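Local coordinates for DUF655 domain-containing protein (Archaeoglobus fulgidus, PDB 2I5H) that is of unknown function but belongs to the DUF655 family, in the helix-hairpin-helix clan, and may act on nucleic acids, at residues T54-K64 and R79-R90. Numbering follows the deposited sequence.
Sequences TLLEVSIRKGK and RDVVYKIKRRLR
Thr-54 lays CG2 over one face of the Arg-88 guanidinium, offset toward the rim and 3.6 Å from NE. At the edge of the Arg-87 guanidinium, almost in its plane, sits the Glu-57 carboxylate. NH2 of Arg-87 meets OE2 of Glu-57 at 3.0 Å on the syn side in a salt bridge, and NE adds a weak second bond. The two planes stand 72° apart, so this is no flat bidentate pair. One face of the Tyr-83 ring carries Lys-84 CG, and water 3 lies at its edge, bridging Arg-61 NH1 and Val-82 O.

Glu-57 reaches Arg-87 with CG anti to the backbone N (chi1 -178°) and the chain extended. Its OE1 is held by His-31 and Gln-46, while CB rests on both methyls of Leu-89. A leucine in place of Glu-57 would probably leave the Arg-87 guanidinium without its counter-charge and take this acceptor from His-31 and Gln-46.

Ser-59 OG accepts the Lys-84 N-H at 2.9 Å. OG sits between the backbone N and the carbonyl carbon, where it also binds water 2. On the face with Leu-56 and Ile-85, Val-58 CB packs on Val-82 CG1 at 3.8 Å. Val-72 of strand 71-73 also touches Val-82.

The backbones pair antiparallel, their axes at 147°. Glu-57 O takes Lys-86 N at 2.8 Å and, more weakly, Arg-87 N. Lys-86 and Arg-87 thus both face Glu-57, a classic beta bulge. The register slips again between Val-58 and Ile-60. Strand 55-60 is bonded on its other flank to strand 44-49. This is an antiparallel strand pair with beta bulges, at one edge of a five-stranded sheet, with strand 82-88 outermost within the chain.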
ATOM      1  N   THR A  54       0.483   4.906  -4.365  1.00 19.30           N
ATOM      2  CA  THR A  54       1.268   5.280  -5.533  1.00 19.84           C
ATOM      3  C   THR A  54       2.743   5.068  -5.198  1.00 17.57           C
ATOM      4  O   THR A  54       3.189   5.451  -4.119  1.00 17.70           O
ATOM      5  CB  THR A  54       1.054   6.764  -5.873  1.00 21.84           C
ATOM      6  OG1 THR A  54      -0.350   7.016  -6.008  1.00 24.39           O
ATOM      7  CG2 THR A  54       1.766   7.127  -7.174  1.00 19.92           C
ATOM      8  N   LEU A  55       3.489   4.445  -6.104  1.00 13.96           N
ATOM      9  CA  LEU A  55       4.916   4.224  -5.879  1.00 13.94           C
ATOM     10  C   LEU A  55       5.678   5.392  -6.485  1.00 14.09           C
ATOM     11  O   LEU A  55       5.506   5.716  -7.668  1.00 13.38           O
ATOM     12  CB  LEU A  55       5.387   2.925  -6.536  1.00 12.55           C
ATOM     13  CG  LEU A  55       4.703   1.631  -6.090  1.00 15.11           C
ATOM     14  CD1 LEU A  55       5.351   0.457  -6.828  1.00 15.30           C
ATOM     15  CD2 LEU A  55       4.842   1.443  -4.589  1.00 17.19           C
ATOM     16  N   LEU A  56       6.533   6.013  -5.679  1.00 13.72           N
ATOM     17  CA  LEU A  56       7.297   7.166  -6.132  1.00 13.06           C
ATOM     18  C   LEU A  56       8.762   7.108  -5.739  1.00 11.77           C
ATOM     19  O   LEU A  56       9.131   6.519  -4.722  1.00 13.45           O
ATOM     20  CB  LEU A  56       6.703   8.456  -5.528  1.00 14.09           C
ATOM     21  CG  LEU A  56       5.239   8.809  -5.814  1.00 14.06           C
ATOM     22  CD1 LEU A  56       4.765   9.933  -4.890  1.00 14.32           C
ATOM     23  CD2 LEU A  56       5.101   9.224  -7.260  1.00 12.55           C
ATOM     24  N   GLU A  57       9.598   7.726  -6.565  1.00 12.26           N
ATOM     25  CA  GLU A  57      11.008   7.832  -6.254  1.00 12.16           C
ATOM     26  C   GLU A  57      11.169   9.335  -6.021  1.00 13.37           C
ATOM     27  O   GLU A  57      10.709  10.146  -6.831  1.00 12.47           O
ATOM     28  CB  GLU A  57      11.867   7.371  -7.427  1.00 14.59           C
ATOM     29  CG  GLU A  57      13.349   7.414  -7.136  1.00 19.52           C
ATOM     30  CD  GLU A  57      14.136   6.433  -7.989  1.00 22.37           C
ATOM     31  OE1 GLU A  57      13.986   5.204  -7.798  1.00 23.58           O
ATOM     32  OE2 GLU A  57      14.898   6.896  -8.851  1.00 19.94           O
ATOM     33  N   VAL A  58      11.778   9.699  -4.900  1.00 10.36           N
ATOM     34  CA  VAL A  58      11.970  11.105  -4.550  1.00 12.38           C
ATOM     35  C   VAL A  58      13.391  11.363  -4.084  1.00 11.16           C
ATOM     36  O   VAL A  58      14.059  10.463  -3.586  1.00 11.72           O
ATOM     37  CB  VAL A  58      11.036  11.512  -3.387  1.00 11.38           C
ATOM     38  CG1 VAL A  58       9.602  11.145  -3.711  1.00 11.88           C
ATOM     39  CG2 VAL A  58      11.472  10.805  -2.106  1.00 14.01           C
ATOM     40  N   SER A  59      13.860  12.599  -4.241  1.00 12.20           N
ATOM     41  CA  SER A  59      15.179  12.937  -3.737  1.00 12.86           C
ATOM     42  C   SER A  59      14.957  13.376  -2.282  1.00 12.96           C
ATOM     43  O   SER A  59      13.864  13.816  -1.911  1.00 11.51           O
ATOM     44  CB  SER A  59      15.818  14.062  -4.557  1.00 14.38           C
ATOM     45  OG  SER A  59      14.912  15.128  -4.767  1.00 15.01           O
ATOM     46  N   ILE A  60      15.989  13.233  -1.464  1.00 11.68           N
ATOM     47  CA  ILE A  60      15.900  13.585  -0.049  1.00 12.39           C
ATOM     48  C   ILE A  60      16.824  14.767   0.240  1.00 12.89           C
ATOM     49  O   ILE A  60      17.901  14.868  -0.333  1.00 14.96           O
ATOM     50  CB  ILE A  60      16.294  12.361   0.831  1.00 11.79           C
ATOM     51  CG1 ILE A  60      15.306  11.207   0.596  1.00 10.97           C
ATOM     52  CG2 ILE A  60      16.322  12.742   2.308  1.00 10.06           C
ATOM     53  CD1 ILE A  60      13.858  11.529   0.932  1.00 10.52           C
ATOM     54  N   ARG A  61      16.385  15.670   1.115  1.00 12.67           N
ATOM     55  CA  ARG A  61      17.175  16.843   1.470  1.00 14.73           C
ATOM     56  C   ARG A  61      18.451  16.498   2.230  1.00 16.74           C
ATOM     57  O   ARG A  61      18.545  15.458   2.878  1.00 16.35           O
ATOM     58  CB  ARG A  61      16.328  17.798   2.314  1.00 15.67           C
ATOM     59  CG  ARG A  61      15.104  18.333   1.587  1.00 17.20           C
ATOM     60  CD  ARG A  61      14.261  19.195   2.521  1.00 21.10           C
ATOM     61  NE  ARG A  61      14.998  20.389   2.910  1.00 25.95           N
ATOM     62  CZ  ARG A  61      15.140  21.466   2.142  1.00 26.39           C
ATOM     63  NH1 ARG A  61      14.585  21.514   0.938  1.00 26.15           N
ATOM     64  NH2 ARG A  61      15.864  22.488   2.574  1.00 29.14           N
ATOM     65  N   LYS A  62      19.431  17.388   2.152  1.00 18.07           N
ATOM     66  CA  LYS A  62      20.701  17.181   2.839  1.00 20.19           C
ATOM     67  C   LYS A  62      20.515  17.024   4.348  1.00 19.06           C
ATOM     68  O   LYS A  62      19.623  17.626   4.940  1.00 17.01           O
ATOM     69  CB  LYS A  62      21.645  18.356   2.569  1.00 23.37           C
ATOM     70  CG  LYS A  62      21.960  18.571   1.107  1.00 26.82           C
ATOM     71  CD  LYS A  62      22.985  19.679   0.918  1.00 31.74           C
ATOM     72  CE  LYS A  62      23.306  19.866  -0.558  1.00 33.17           C
ATOM     73  NZ  LYS A  62      23.807  18.591  -1.152  1.00 34.60           N
ATOM     74  N   GLY A  63      21.354  16.188   4.953  1.00 18.16           N
ATOM     75  CA  GLY A  63      21.308  15.986   6.390  1.00 20.56           C
ATOM     76  C   GLY A  63      20.191  15.116   6.915  1.00 21.74           C
ATOM     77  O   GLY A  63      20.021  14.995   8.127  1.00 26.01           O
ATOM     78  N   LYS A  64      19.417  14.513   6.022  1.00 16.89           N
ATOM     79  CA  LYS A  64      18.328  13.658   6.465  1.00 17.59           C
ATOM     80  C   LYS A  64      18.703  12.207   6.234  1.00 17.67           C
ATOM     81  O   LYS A  64      19.385  11.886   5.270  1.00 16.99           O
ATOM     82  CB  LYS A  64      17.035  13.984   5.708  1.00 19.11           C
ATOM     83  CG  LYS A  64      16.562  15.431   5.860  1.00 22.17           C
ATOM     84  CD  LYS A  64      16.356  15.804   7.321  1.00 27.20           C
ATOM     85  CE  LYS A  64      15.925  17.263   7.453  1.00 30.11           C
ATOM     86  NZ  LYS A  64      15.795  17.673   8.878  1.00 32.21           N
ATOM     87  N   ARG A  79       8.429  21.031   2.628  1.00 17.66           N
ATOM     88  CA  ARG A  79       8.701  19.617   2.910  1.00 17.16           C
ATOM     89  C   ARG A  79       9.937  19.532   3.789  1.00 17.01           C
ATOM     90  O   ARG A  79      11.000  20.024   3.415  1.00 18.65           O
ATOM     91  CB  ARG A  79       8.966  18.850   1.608  1.00 17.13           C
ATOM     92  CG  ARG A  79       7.787  18.801   0.653  1.00 16.38           C
ATOM     93  CD  ARG A  79       8.209  18.244  -0.707  1.00 19.07           C
ATOM     94  NE  ARG A  79       7.099  18.217  -1.656  1.00 18.41           N
ATOM     95  CZ  ARG A  79       7.239  18.101  -2.973  1.00 19.01           C
ATOM     96  NH1 ARG A  79       8.446  17.996  -3.516  1.00 20.30           N
ATOM     97  NH2 ARG A  79       6.167  18.118  -3.756  1.00 20.76           N
ATOM     98  N   ASP A  80       9.804  18.889   4.941  1.00 17.40           N
ATOM     99  CA  ASP A  80      10.912  18.774   5.881  1.00 19.72           C
ATOM    100  C   ASP A  80      11.958  17.724   5.530  1.00 18.32           C
ATOM    101  O   ASP A  80      13.115  17.850   5.935  1.00 16.79           O
ATOM    102  CB  ASP A  80      10.384  18.467   7.287  1.00 25.91           C
ATOM    103  CG  ASP A  80       9.449  19.535   7.811  1.00 30.64           C
ATOM    104  OD1 ASP A  80       9.779  20.732   7.690  1.00 37.34           O
ATOM    105  OD2 ASP A  80       8.388  19.173   8.361  1.00 36.39           O
ATOM    106  N   VAL A  81      11.565  16.699   4.777  1.00 16.89           N
ATOM    107  CA  VAL A  81      12.497  15.622   4.452  1.00 15.74           C
ATOM    108  C   VAL A  81      12.689  15.386   2.956  1.00 16.08           C
ATOM    109  O   VAL A  81      13.823  15.284   2.479  1.00 15.12           O
ATOM    110  CB  VAL A  81      12.042  14.309   5.136  1.00 17.57           C
ATOM    111  CG1 VAL A  81      12.957  13.151   4.746  1.00 13.61           C
ATOM    112  CG2 VAL A  81      12.060  14.492   6.651  1.00 17.29           C
ATOM    113  N   VAL A  82      11.587  15.296   2.221  1.00 15.89           N
ATOM    114  CA  VAL A  82      11.657  15.085   0.780  1.00 16.94           C
ATOM    115  C   VAL A  82      12.085  16.371   0.077  1.00 17.37           C
ATOM    116  O   VAL A  82      11.675  17.468   0.463  1.00 17.00           O
ATOM    117  CB  VAL A  82      10.282  14.624   0.225  1.00 16.68           C
ATOM    118  CG1 VAL A  82      10.286  14.637  -1.307  1.00 16.10           C
ATOM    119  CG2 VAL A  82       9.964  13.233   0.740  1.00 18.40           C
ATOM    120  N   TYR A  83      12.932  16.246  -0.939  1.00 15.07           N
ATOM    121  CA  TYR A  83      13.344  17.417  -1.691  1.00 16.50           C
ATOM    122  C   TYR A  83      12.394  17.509  -2.878  1.00 17.00           C
ATOM    123  O   TYR A  83      11.445  18.287  -2.851  1.00 15.83           O
ATOM    124  CB  TYR A  83      14.807  17.297  -2.143  1.00 15.86           C
ATOM    125  CG  TYR A  83      15.318  18.469  -2.961  1.00 18.10           C
ATOM    126  CD1 TYR A  83      14.865  19.775  -2.729  1.00 21.11           C
ATOM    127  CD2 TYR A  83      16.271  18.276  -3.955  1.00 18.45           C
ATOM    128  CE1 TYR A  83      15.355  20.852  -3.479  1.00 21.59           C
ATOM    129  CE2 TYR A  83      16.765  19.335  -4.704  1.00 20.97           C
ATOM    130  CZ  TYR A  83      16.302  20.621  -4.463  1.00 22.83           C
ATOM    131  OH  TYR A  83      16.787  21.654  -5.228  1.00 25.60           O
ATOM    132  N   LYS A  84      12.613  16.681  -3.898  1.00 14.95           N
ATOM    133  CA  LYS A  84      11.761  16.699  -5.080  1.00 15.28           C
ATOM    134  C   LYS A  84      11.201  15.316  -5.421  1.00 17.48           C
ATOM    135  O   LYS A  84      11.806  14.290  -5.094  1.00 15.32           O
ATOM    136  CB  LYS A  84      12.564  17.208  -6.281  1.00 15.36           C
ATOM    137  CG  LYS A  84      13.154  18.606  -6.115  1.00 18.25           C
ATOM    138  CD  LYS A  84      12.055  19.652  -5.998  1.00 26.62           C
ATOM    139  CE  LYS A  84      12.639  21.054  -5.939  1.00 28.65           C
ATOM    140  NZ  LYS A  84      11.575  22.093  -5.895  1.00 32.78           N
ATOM    141  N   ILE A  85      10.036  15.296  -6.060  1.00 16.39           N
ATOM    142  CA  ILE A  85       9.441  14.036  -6.498  1.00 17.07           C
ATOM    143  C   ILE A  85      10.045  13.815  -7.884  1.00 16.71           C
ATOM    144  O   ILE A  85       9.866  14.637  -8.788  1.00 16.16           O
ATOM    145  CB  ILE A  85       7.907  14.131  -6.608  1.00 17.46           C
ATOM    146  CG1 ILE A  85       7.303  14.408  -5.226  1.00 20.02           C
ATOM    147  CG2 ILE A  85       7.337  12.821  -7.167  1.00 19.01           C
ATOM    148  CD1 ILE A  85       5.787  14.491  -5.222  1.00 19.80           C
ATOM    149  N   LYS A  86      10.766  12.710  -8.056  1.00 15.93           N
ATOM    150  CA  LYS A  86      11.426  12.429  -9.331  1.00 14.08           C
ATOM    151  C   LYS A  86      10.528  11.790 -10.389  1.00 16.15           C
ATOM    152  O   LYS A  86      10.435  12.278 -11.524  1.00 16.38           O
ATOM    153  CB  LYS A  86      12.642  11.519  -9.102  1.00 17.40           C
ATOM    154  CG  LYS A  86      13.620  11.986  -8.026  1.00 19.98           C
ATOM    155  CD  LYS A  86      14.338  13.276  -8.394  1.00 24.27           C
ATOM    156  CE  LYS A  86      15.419  13.051  -9.438  1.00 25.07           C
ATOM    157  NZ  LYS A  86      16.201  14.300  -9.677  1.00 25.69           N
ATOM    158  N   ARG A  87       9.863  10.703 -10.021  1.00 15.21           N
ATOM    159  CA  ARG A  87       9.025   9.994 -10.978  1.00 16.49           C
ATOM    160  C   ARG A  87       8.209   8.900 -10.322  1.00 16.25           C
ATOM    161  O   ARG A  87       8.577   8.371  -9.271  1.00 15.66           O
ATOM    162  CB  ARG A  87       9.911   9.353 -12.044  1.00 19.58           C
ATOM    163  CG  ARG A  87      10.970   8.424 -11.456  1.00 21.15           C
ATOM    164  CD  ARG A  87      11.993   7.940 -12.496  1.00 28.15           C
ATOM    165  NE  ARG A  87      13.186   7.380 -11.853  1.00 30.03           N
ATOM    166  CZ  ARG A  87      14.210   6.830 -12.504  1.00 35.31           C
ATOM    167  NH1 ARG A  87      14.205   6.755 -13.831  1.00 31.18           N
ATOM    168  NH2 ARG A  87      15.246   6.347 -11.826  1.00 35.74           N
ATOM    169  N   ARG A  88       7.090   8.572 -10.953  1.00 15.06           N
ATOM    170  CA  ARG A  88       6.236   7.511 -10.473  1.00 14.07           C
ATOM    171  C   ARG A  88       6.899   6.208 -10.927  1.00 14.22           C
ATOM    172  O   ARG A  88       7.504   6.149 -12.000  1.00 13.75           O
ATOM    173  CB  ARG A  88       4.836   7.642 -11.073  1.00 17.34           C
ATOM    174  CG  ARG A  88       3.887   6.576 -10.582  1.00 19.76           C
ATOM    175  CD  ARG A  88       2.450   6.907 -10.933  1.00 21.90           C
ATOM    176  NE  ARG A  88       1.560   5.833 -10.513  1.00 24.02           N
ATOM    177  CZ  ARG A  88       0.235   5.901 -10.537  1.00 24.81           C
ATOM    178  NH1 ARG A  88      -0.371   7.002 -10.963  1.00 24.99           N
ATOM    179  NH2 ARG A  88      -0.481   4.861 -10.133  1.00 25.92           N
ATOM    180  N   LEU A  89       6.768   5.166 -10.114  1.00 14.19           N
ATOM    181  CA  LEU A  89       7.403   3.883 -10.405  1.00 13.88           C
ATOM    182  C   LEU A  89       6.440   2.734 -10.642  1.00 13.52           C
ATOM    183  O   LEU A  89       5.318   2.750 -10.162  1.00 14.20           O
ATOM    184  CB  LEU A  89       8.303   3.489  -9.230  1.00 14.08           C
ATOM    185  CG  LEU A  89       9.345   4.501  -8.745  1.00 14.50           C
ATOM    186  CD1 LEU A  89       9.980   3.998  -7.452  1.00 16.33           C
ATOM    187  CD2 LEU A  89      10.394   4.711  -9.821  1.00 15.09           C
ATOM    188  N   ARG A  90       6.906   1.735 -11.391  1.00 14.67           N
ATOM    189  CA  ARG A  90       6.141   0.518 -11.622  1.00 13.21           C
ATOM    190  C   ARG A  90       6.693  -0.409 -10.542  1.00 15.42           C
ATOM    191  O   ARG A  90       7.734  -0.127  -9.946  1.00 13.19           O
ATOM    192  CB  ARG A  90       6.457  -0.102 -12.987  1.00 14.82           C
ATOM    193  CG  ARG A  90       6.120   0.764 -14.173  1.00 14.12           C
ATOM    194  CD  ARG A  90       6.793   0.217 -15.438  1.00 13.00           C
ATOM    195  NE  ARG A  90       8.245   0.209 -15.307  1.00 15.83           N
ATOM    196  CZ  ARG A  90       9.092  -0.148 -16.269  1.00 19.11           C
ATOM    197  NH1 ARG A  90       8.632  -0.536 -17.454  1.00 15.98           N
ATOM    198  NH2 ARG A  90      10.402  -0.108 -16.047  1.00 17.73           N
TER
HETATM  199  O   HOH W   1       2.905   3.720  -8.918  1.00 20.84           O
HETATM  200  O   HOH W   2      16.152  16.290  -6.906  1.00 19.92           O
HETATM  201  O   HOH W   3      11.900  20.306  -0.141  1.00 30.99           O